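Local coordinates for putative glycosyl hydrolase (Bacteroides thetaiotaomicron VPI-5482, PDB 3K11), which probably acts as a hydrolase of glycosyl hydrolase family 88, its precise substrate not being established, at residues Asp203-Ile208 against Leu272-Glu277; Ala210-Ser215 against Cys276-Val281; Gly246-Gly251 against Arg266-Ala271. All coordinates share one frame; numbering follows the deposited sequence.

Contact 1 (Asp203-Ile208 against Leu272-Glu277); sequences DMFMGI and LLTACE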
loop_
_atom_site.group_PDB
_atom_site.type_symbol
_atom_site.label_atom_id
_atom_site.label_comp_id
_atom_site.label_asym_id
_atom_site.label_seq_id
_atom_site.Cartn_x
_atom_site.Cartn_y
_atom_site.Cartn_z
ATOM N N ASP A 203 1.127 -22.107 -15.462
ATOM C CA ASP A 203 1.738 -23.249 -16.180
ATOM C C ASP A 203 3.045 -23.689 -15.547
ATOM O O ASP A 203 3.514 -24.754 -15.841
ATOM C CB ASP A 203 1.940 -22.964 -17.644
ATOM C CG ASP A 203 0.652 -23.035 -18.455
ATOM O OD1 ASP A 203 -0.293 -23.740 -18.021
ATOM O OD2 ASP A 203 0.630 -22.453 -19.550
HETATM N N MSE A 204 3.638 -22.873 -14.664
HETATM C CA MSE A 204 4.737 -23.366 -13.851
HETATM C C MSE A 204 4.267 -24.650 -13.138
HETATM O O MSE A 204 4.949 -25.665 -13.120
HETATM C CB MSE A 204 5.203 -22.324 -12.845
HETATM C CG MSE A 204 5.935 -21.171 -13.515
HETATM SE SE MSE A 204 6.689 -19.920 -12.268
HETATM C CE MSE A 204 8.231 -20.947 -11.776
ATOM N N PHE A 205 3.058 -24.603 -12.596
ATOM C CA PHE A 205 2.483 -25.697 -11.817
ATOM C C PHE A 205 1.820 -26.716 -12.702
ATOM O O PHE A 205 1.866 -27.912 -12.416
ATOM C CB PHE A 205 1.512 -25.159 -10.776
ATOM C CG PHE A 205 0.900 -26.223 -9.936
ATOM C CD1 PHE A 205 1.663 -26.908 -8.962
ATOM C CD2 PHE A 205 -0.417 -26.576 -10.150
ATOM C CE1 PHE A 205 1.087 -27.928 -8.217
ATOM C CE2 PHE A 205 -1.000 -27.616 -9.421
ATOM C CZ PHE A 205 -0.250 -28.276 -8.445
HETATM N N MSE A 206 1.222 -26.273 -13.797
HETATM C CA MSE A 206 0.593 -27.255 -14.678
HETATM C C MSE A 206 1.617 -28.172 -15.335
HETATM O O MSE A 206 1.330 -29.342 -15.603
HETATM C CB MSE A 206 -0.287 -26.595 -15.737
HETATM C CG MSE A 206 -1.313 -25.668 -15.221
HETATM SE SE MSE A 206 -2.553 -26.461 -13.889
HETATM C CE MSE A 206 -2.959 -24.795 -12.807
ATOM N N GLY A 207 2.799 -27.652 -15.624
ATOM C CA GLY A 207 3.846 -28.403 -16.341
ATOM C C GLY A 207 5.052 -28.931 -15.582
ATOM O O GLY A 207 5.486 -30.052 -15.826
ATOM N N ILE A 208 5.577 -28.173 -14.623
ATOM C CA ILE A 208 6.904 -28.519 -14.053
ATOM C C ILE A 208 6.880 -29.729 -13.123
ATOM O O ILE A 208 7.701 -30.613 -13.303
ATOM C CB ILE A 208 7.607 -27.296 -13.445
ATOM C CG1 ILE A 208 7.786 -26.255 -14.557
ATOM C CG2 ILE A 208 8.928 -27.674 -12.751
ATOM C CD1 ILE A 208 8.297 -24.861 -14.029
ATOM N N LEU A 272 4.667 -20.838 -6.011
ATOM C CA LEU A 272 5.290 -21.245 -4.729
ATOM C C LEU A 272 5.256 -22.757 -4.584
ATOM O O LEU A 272 6.240 -23.391 -4.165
ATOM C CB LEU A 272 4.565 -20.549 -3.558
ATOM C CG LEU A 272 5.357 -20.445 -2.223
ATOM C CD1 LEU A 272 6.668 -19.607 -2.354
ATOM C CD2 LEU A 272 4.447 -19.902 -1.116
ATOM N N LEU A 273 4.118 -23.334 -4.981
ATOM C CA LEU A 273 3.912 -24.791 -4.932
ATOM C C LEU A 273 4.805 -25.498 -5.924
ATOM O O LEU A 273 5.318 -26.589 -5.632
ATOM C CB LEU A 273 2.413 -25.119 -5.125
ATOM C CG LEU A 273 1.926 -26.559 -5.015
ATOM C CD1 LEU A 273 2.458 -27.296 -3.846
ATOM C CD2 LEU A 273 0.390 -26.584 -5.013
ATOM N N THR A 274 4.994 -24.911 -7.098
ATOM C CA THR A 274 5.934 -25.477 -8.081
ATOM C C THR A 274 7.340 -25.587 -7.521
ATOM O O THR A 274 8.014 -26.616 -7.656
ATOM C CB THR A 274 5.993 -24.600 -9.340
ATOM O OG1 THR A 274 4.693 -24.583 -9.924
ATOM C CG2 THR A 274 6.964 -25.171 -10.366
ATOM N N ALA A 275 7.806 -24.523 -6.874
ATOM C CA ALA A 275 9.124 -24.565 -6.227
ATOM C C ALA A 275 9.193 -25.694 -5.204
ATOM O O ALA A 275 10.181 -26.413 -5.145
ATOM C CB ALA A 275 9.423 -23.213 -5.597
ATOM N N CYS A 276 8.148 -25.872 -4.377
ATOM C CA CYS A 276 8.109 -26.996 -3.433
ATOM C C CYS A 276 8.131 -28.340 -4.133
ATOM O O CYS A 276 8.884 -29.205 -3.730
ATOM C CB CYS A 276 6.862 -26.915 -2.535
ATOM S SG CYS A 276 6.873 -25.517 -1.377
ATOM N N GLU A 277 7.316 -28.522 -5.177
ATOM C CA GLU A 277 7.309 -29.789 -5.887
ATOM C C GLU A 277 8.659 -30.130 -6.520
ATOM O O GLU A 277 9.100 -31.297 -6.516
ATOM C CB GLU A 277 6.234 -29.778 -6.945
ATOM C CG GLU A 277 4.787 -29.752 -6.410
ATOM C CD GLU A 277 4.326 -31.071 -5.880
ATOM O OE1 GLU A 277 4.528 -31.318 -4.683
ATOM O OE2 GLU A 277 3.665 -31.811 -6.635
#
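Thr274 reaches helix 202-217 with both branches of its side chain: at chi1 -62° its OG1 sits beside its own backbone N and its CG2 is anti to it. The CG of Phe205 is likewise anti to the backbone N (chi1 -179°), which swings the ring across to Leu273. The closest approach is of Thr274 OG1, 3.1 Å from Phe205 CA and 3.3 Å from Phe205 CB, near the plane of the ring at its edge. This hydroxyl is not spent on the facing backbone. Although Phe205 N is near, the angle is poor, and OG1 instead bonds Trp270 O one turn back in its own helix, so a polar atom buried between the helices is satisfied locally. Thr274 CG2 packs on Ile208 CB at 3.8 Å and also sits against the carbonyl oxygen Met204 O (3.4 Å), the Thr274 and Ile208 side chains crossing at about a right angle. Beside this, Leu273 CD2 touches Phe205 CE1 at 3.5 Å. The small threonine fits a close pairing, the helix axes approaching to 8.6 Å at 28°; such a roughly parallel, buried seam is consistent with the alpha/alpha toroid of the six-hairpin clan. Around it, Trp270 stacks on Phe205, helix 222-240 meets Met204 and Ile208 through Phe233, Phe236 and Gln232, and helices 289-304 and 326-342 flank the segment 272-277.

Contact 2 (Ala210-Ser215 against Cys276-Val281); sequences AVAQMS and CELLDV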
loop_
_atom_site.group_PDB
_atom_site.type_symbol
_atom_site.label_atom_id
_atom_site.label_comp_id
_atom_site.label_asym_id
_atom_site.label_seq_id
_atom_site.Cartn_x
_atom_site.Cartn_y
_atom_site.Cartn_z
ATOM N N ALA A 210 5.048 -32.405 -13.177
ATOM C CA ALA A 210 4.956 -33.625 -13.971
ATOM C C ALA A 210 6.329 -34.026 -14.517
ATOM O O ALA A 210 6.692 -35.207 -14.529
ATOM C CB ALA A 210 3.976 -33.419 -15.128
ATOM N N VAL A 211 7.045 -33.030 -15.046
ATOM C CA VAL A 211 8.382 -33.264 -15.589
ATOM C C VAL A 211 9.306 -33.714 -14.460
ATOM O O VAL A 211 10.025 -34.686 -14.613
ATOM C CB VAL A 211 8.924 -32.033 -16.363
ATOM C CG1 VAL A 211 10.353 -32.318 -16.897
ATOM C CG2 VAL A 211 7.967 -31.644 -17.525
ATOM N N ALA A 212 9.300 -33.018 -13.313
ATOM C CA ALA A 212 10.092 -33.423 -12.151
ATOM C C ALA A 212 9.777 -34.870 -11.696
ATOM O O ALA A 212 10.689 -35.675 -11.452
ATOM C CB ALA A 212 9.914 -32.394 -10.975
ATOM N N GLN A 213 8.499 -35.223 -11.623
ATOM C CA GLN A 213 8.133 -36.580 -11.224
ATOM C C GLN A 213 8.505 -37.619 -12.256
ATOM O O GLN A 213 8.905 -38.738 -11.894
ATOM C CB GLN A 213 6.637 -36.650 -10.870
ATOM C CG GLN A 213 6.315 -35.996 -9.506
ATOM C CD GLN A 213 6.883 -36.741 -8.343
ATOM O OE1 GLN A 213 6.995 -37.958 -8.368
ATOM N NE2 GLN A 213 7.265 -36.018 -7.295
HETATM N N MSE A 214 8.383 -37.284 -13.533
HETATM C CA MSE A 214 8.788 -38.225 -14.582
HETATM C C MSE A 214 10.262 -38.556 -14.484
HETATM O O MSE A 214 10.659 -39.659 -14.891
HETATM C CB MSE A 214 8.542 -37.733 -16.003
HETATM C CG MSE A 214 7.273 -38.039 -16.631
HETATM SE SE MSE A 214 6.563 -39.801 -16.567
HETATM C CE MSE A 214 7.048 -40.577 -18.157
ATOM N N SER A 215 11.086 -37.639 -13.950
ATOM C CA SER A 215 12.498 -37.971 -13.743
ATOM C C SER A 215 12.656 -39.137 -12.777
ATOM O O SER A 215 13.650 -39.842 -12.836
ATOM C CB SER A 215 13.312 -36.760 -13.250
ATOM O OG SER A 215 13.193 -36.580 -11.857
ATOM N N CYS A 276 8.148 -25.872 -4.377
ATOM C CA CYS A 276 8.109 -26.996 -3.433
ATOM C C CYS A 276 8.131 -28.340 -4.133
ATOM O O CYS A 276 8.884 -29.205 -3.730
ATOM C CB CYS A 276 6.862 -26.915 -2.535
ATOM S SG CYS A 276 6.873 -25.517 -1.377
ATOM N N GLU A 277 7.316 -28.522 -5.177
ATOM C CA GLU A 277 7.309 -29.789 -5.887
ATOM C C GLU A 277 8.659 -30.130 -6.520
ATOM O O GLU A 277 9.100 -31.297 -6.516
ATOM C CB GLU A 277 6.234 -29.778 -6.945
ATOM C CG GLU A 277 4.787 -29.752 -6.410
ATOM C CD GLU A 277 4.326 -31.071 -5.880
ATOM O OE1 GLU A 277 4.528 -31.318 -4.683
ATOM O OE2 GLU A 277 3.665 -31.811 -6.635
ATOM N N LEU A 278 9.308 -29.120 -7.086
ATOM C CA LEU A 278 10.623 -29.273 -7.716
ATOM C C LEU A 278 11.709 -29.517 -6.689
ATOM O O LEU A 278 12.519 -30.423 -6.843
ATOM C CB LEU A 278 10.935 -28.041 -8.578
ATOM C CG LEU A 278 12.246 -28.019 -9.350
ATOM C CD1 LEU A 278 12.380 -29.260 -10.199
ATOM C CD2 LEU A 278 12.370 -26.723 -10.198
ATOM N N LEU A 279 11.705 -28.734 -5.614
ATOM C CA LEU A 279 12.674 -28.937 -4.550
ATOM C C LEU A 279 12.509 -30.280 -3.781
ATOM O O LEU A 279 13.474 -30.816 -3.191
ATOM C CB LEU A 279 12.725 -27.712 -3.634
ATOM C CG LEU A 279 13.322 -26.456 -4.224
ATOM C CD1 LEU A 279 12.954 -25.298 -3.357
ATOM C CD2 LEU A 279 14.852 -26.561 -4.442
ATOM N N ASP A 280 11.298 -30.853 -3.816
ATOM C CA ASP A 280 11.096 -32.200 -3.292
ATOM C C ASP A 280 11.830 -33.236 -4.117
ATOM O O ASP A 280 12.150 -34.302 -3.625
ATOM C CB ASP A 280 9.606 -32.558 -3.313
ATOM C CG ASP A 280 8.810 -31.910 -2.172
ATOM O OD1 ASP A 280 9.405 -31.405 -1.176
ATOM O OD2 ASP A 280 7.541 -31.952 -2.264
ATOM N N VAL A 281 12.075 -32.954 -5.392
ATOM C CA VAL A 281 12.660 -33.965 -6.308
ATOM C C VAL A 281 14.163 -33.769 -6.529
ATOM O O VAL A 281 14.930 -34.732 -6.600
ATOM C CB VAL A 281 11.928 -33.925 -7.652
ATOM C CG1 VAL A 281 12.569 -34.841 -8.652
ATOM C CG2 VAL A 281 10.430 -34.313 -7.491
HETATM O O HOH W 1 7.152 -33.194 -6.856
#
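Val281 and Ala212 form the middle of this contact, and the valine can be traced outward from its backbone. Its CB is directed toward helix 202-217, where it faces the Ala212 methyl, and from there the side chain forks. With chi1 at 175°, CG1 is anti to the backbone N and CG2 lies beside the backbone N, and the two methyls divide the opposing surface between them. CG1 comes down on the backbone, 3.5 Å from Ala212 O, and also touches Ser215 OG. CG2 meets Ala212 CB at 4.0 Å and reaches Gln213 NE2 at 3.6 Å, so it rests against a methyl and an amide nitrogen at once. One turn earlier, Leu278 adds a second apolar touch, its CD1 standing 4.1 Å from Ala212 CB. The alanine methyl is thus met by both Leu278 and Val281.

The polar groups next to these methyls have their own partners. Ser215 OG turns back within its helix and donates to Ala212 O at 2.7 Å, in the carbonyl plane. Gln213 is bent at chi2, and its amide is engaged at both ends: OE1 takes a bond from Arg216 NH1, while NE2 donates to a water 2.9 Å away. That same water donates to Glu277 O at 2.7 Å, so a single molecule bridges the two helices beside the apolar contacts.

Here the helix axes pass 9.2 Å apart and only 14° from parallel. Helix 222-240 follows the first helix in the chain and precedes the second, while touching both Ser215 and Leu278. Such nearly parallel packing of two helices separated in the chain by an intervening helix is consistent with the alpha/alpha toroid of the six-hairpin clan, to which family 88 belongs.

Contact 3 (Gly246-Gly251 against Arg266-Ala271); sequences GLYRHG and RANGWA. With EDO (1,2-ethanediol), chain H.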
loop_
_atom_site.group_PDB
_atom_site.type_symbol
_atom_site.label_atom_id
_atom_site.label_comp_id
_atom_site.label_asym_id
_atom_site.label_seq_id
_atom_site.Cartn_x
_atom_site.Cartn_y
_atom_site.Cartn_z
ATOM N N GLY A 246 9.237 -9.245 -4.853
ATOM C CA GLY A 246 9.288 -10.632 -4.405
ATOM C C GLY A 246 8.042 -11.408 -4.762
ATOM O O GLY A 246 7.696 -12.336 -4.055
ATOM N N LEU A 247 7.424 -11.074 -5.898
ATOM C CA LEU A 247 6.170 -11.669 -6.343
ATOM C C LEU A 247 6.287 -11.939 -7.838
ATOM O O LEU A 247 7.176 -11.408 -8.511
ATOM C CB LEU A 247 4.996 -10.681 -6.088
ATOM C CG LEU A 247 4.726 -10.195 -4.677
ATOM C CD1 LEU A 247 3.559 -9.160 -4.748
ATOM C CD2 LEU A 247 4.409 -11.378 -3.763
ATOM N N TYR A 248 5.361 -12.737 -8.339
ATOM C CA TYR A 248 5.257 -13.035 -9.746
ATOM C C TYR A 248 4.070 -12.351 -10.383
ATOM O O TYR A 248 3.005 -12.223 -9.772
ATOM C CB TYR A 248 5.035 -14.512 -9.928
ATOM C CG TYR A 248 6.269 -15.393 -9.767
ATOM C CD1 TYR A 248 6.613 -15.913 -8.534
ATOM C CD2 TYR A 248 7.066 -15.723 -10.856
ATOM C CE1 TYR A 248 7.680 -16.741 -8.381
ATOM C CE2 TYR A 248 8.157 -16.542 -10.695
ATOM C CZ TYR A 248 8.453 -17.057 -9.468
ATOM O OH TYR A 248 9.539 -17.881 -9.339
ATOM N N ARG A 249 4.270 -11.911 -11.627
ATOM C CA ARG A 249 3.140 -11.479 -12.451
ATOM C C ARG A 249 2.324 -12.703 -12.946
ATOM O O ARG A 249 2.881 -13.754 -13.225
ATOM C CB ARG A 249 3.595 -10.614 -13.614
ATOM C CG ARG A 249 4.759 -11.060 -14.350
ATOM C CD ARG A 249 5.073 -10.193 -15.590
ATOM N NE ARG A 249 5.620 -8.891 -15.261
ATOM C CZ ARG A 249 6.848 -8.609 -14.849
ATOM N NH1 ARG A 249 7.763 -9.502 -14.595
ATOM N NH2 ARG A 249 7.154 -7.367 -14.624
ATOM N N HIS A 250 1.015 -12.551 -13.090
ATOM C CA HIS A 250 0.174 -13.647 -13.608
ATOM C C HIS A 250 0.461 -13.957 -15.075
ATOM O O HIS A 250 0.410 -15.105 -15.490
ATOM C CB HIS A 250 -1.317 -13.318 -13.449
ATOM C CG HIS A 250 -2.227 -14.442 -13.805
ATOM N ND1 HIS A 250 -3.538 -14.248 -14.220
ATOM C CD2 HIS A 250 -2.016 -15.777 -13.812
ATOM C CE1 HIS A 250 -4.093 -15.431 -14.451
ATOM N NE2 HIS A 250 -3.194 -16.380 -14.211
ATOM N N GLY A 251 0.761 -12.918 -15.853
ATOM C CA GLY A 251 0.959 -13.127 -17.272
ATOM C C GLY A 251 2.101 -12.367 -17.879
ATOM O O GLY A 251 2.592 -11.340 -17.364
ATOM N N ARG A 266 -3.816 -16.770 -6.363
ATOM C CA ARG A 266 -3.775 -18.208 -6.604
ATOM C C ARG A 266 -2.599 -18.595 -7.493
ATOM O O ARG A 266 -1.892 -19.522 -7.164
ATOM C CB ARG A 266 -5.071 -18.749 -7.169
ATOM C CG ARG A 266 -4.935 -20.255 -7.460
ATOM C CD ARG A 266 -6.228 -21.023 -7.496
ATOM N NE ARG A 266 -7.093 -20.628 -8.589
ATOM C CZ ARG A 266 -8.353 -20.228 -8.452
ATOM N NH1 ARG A 266 -8.944 -20.149 -7.270
ATOM N NH2 ARG A 266 -9.051 -19.948 -9.556
ATOM N N ALA A 267 -2.350 -17.871 -8.572
ATOM C CA ALA A 267 -1.250 -18.227 -9.477
ATOM C C ALA A 267 0.080 -18.016 -8.768
ATOM O O ALA A 267 1.029 -18.748 -9.009
ATOM C CB ALA A 267 -1.325 -17.430 -10.807
ATOM N N ASN A 268 0.173 -17.026 -7.869
ATOM C CA ASN A 268 1.370 -16.906 -7.055
ATOM C C ASN A 268 1.510 -18.109 -6.156
ATOM O O ASN A 268 2.611 -18.636 -5.982
ATOM C CB ASN A 268 1.374 -15.594 -6.259
ATOM C CG ASN A 268 2.112 -14.502 -7.011
ATOM O OD1 ASN A 268 3.330 -14.319 -6.795
ATOM N ND2 ASN A 268 1.421 -13.840 -7.976
ATOM N N GLY A 269 0.381 -18.651 -5.686
ATOM C CA GLY A 269 0.403 -19.927 -4.973
ATOM C C GLY A 269 0.922 -21.046 -5.861
ATOM O O GLY A 269 1.772 -21.829 -5.450
ATOM N N TRP A 270 0.442 -21.145 -7.080
ATOM C CA TRP A 270 0.935 -22.172 -7.980
ATOM C C TRP A 270 2.457 -22.095 -8.182
ATOM O O TRP A 270 3.112 -23.105 -8.244
ATOM C CB TRP A 270 0.242 -22.078 -9.327
ATOM C CG TRP A 270 -1.223 -22.425 -9.345
ATOM C CD1 TRP A 270 -2.189 -21.858 -10.170
ATOM C CD2 TRP A 270 -1.906 -23.397 -8.550
ATOM N NE1 TRP A 270 -3.389 -22.424 -9.905
ATOM C CE2 TRP A 270 -3.251 -23.357 -8.916
ATOM C CE3 TRP A 270 -1.513 -24.293 -7.560
ATOM C CZ2 TRP A 270 -4.201 -24.161 -8.331
ATOM C CZ3 TRP A 270 -2.475 -25.103 -6.974
ATOM C CH2 TRP A 270 -3.806 -25.011 -7.357
ATOM N N ALA A 271 3.025 -20.896 -8.244
ATOM C CA ALA A 271 4.469 -20.704 -8.437
ATOM C C ALA A 271 5.224 -21.143 -7.177
ATOM O O ALA A 271 6.307 -21.733 -7.252
ATOM C CB ALA A 271 4.788 -19.222 -8.710
HETATM C C1 EDO H . 6.842 -4.036 -12.052
HETATM O O1 EDO H . 8.086 -4.235 -12.752
HETATM C C2 EDO H . 5.684 -4.784 -12.704
HETATM O O2 EDO H . 5.660 -4.750 -14.140
#
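Asn268 and Tyr248 make the tight part of this contact, the asparagine side chain reading both polar atoms of one strand residue. Tyr248 N donates to Asn268 OD1 at 3.0 Å, on a lone pair and nearly straight (166°). Asn268 ND2 returns a bond of 2.9 Å to Tyr248 O, the acceptor lying close to the amide plane. This two-pronged grip fixes the rotation of the amide, and second partners reinforce it: His299 NE2 bonds OD1, and ND2 also donates to Trp264 O. One turn on, Ala271 CB lies over a face of the Tyr248 ring, 4.1 Å from its centroid, in a CH-pi contact. His250 adds a second patch, its CD2 3.5 Å from Ala267 CB, while its ring nitrogens bond Tyr387 and Asp202. The contrast is partly exposed Arg249, whose CB points away from the helix; its NH2 hydrogen-bonds O2 of a 1,2-ethanediol, probably from the crystallisation liquor, at 3.1 Å, and its NE bonds His259 O. Strand 247-253 runs between strands 198-200 and 241-242 in an antiparallel sheet, with a G1 beta bulge where Gly246 and Leu247 face Ile242. Helix 265-281 packs on it near its own N-terminal end, and helix 222-240 meets Tyr248.

All three contacts share helix 265-281, which meets its partners in the order contact 3, contact 1, contact 2 from its N-terminal end onward. Contacts 1 and 2 lie one after the other along the pairing with helix 202-217, their centres about 8 Å apart. Contact 3 adds strand 247-253; its centre is about 10 Å from that of contact 1 and about 19 Å from that of contact 2. Along the chain it is nested inside the loops closed by the other two. Met204 of contact 1 packs on Tyr248 and Ala271 of contact 3. Helix 265-281 thus pairs with helix 202-217 along its length and meets the small antiparallel sheet near its N-terminal end.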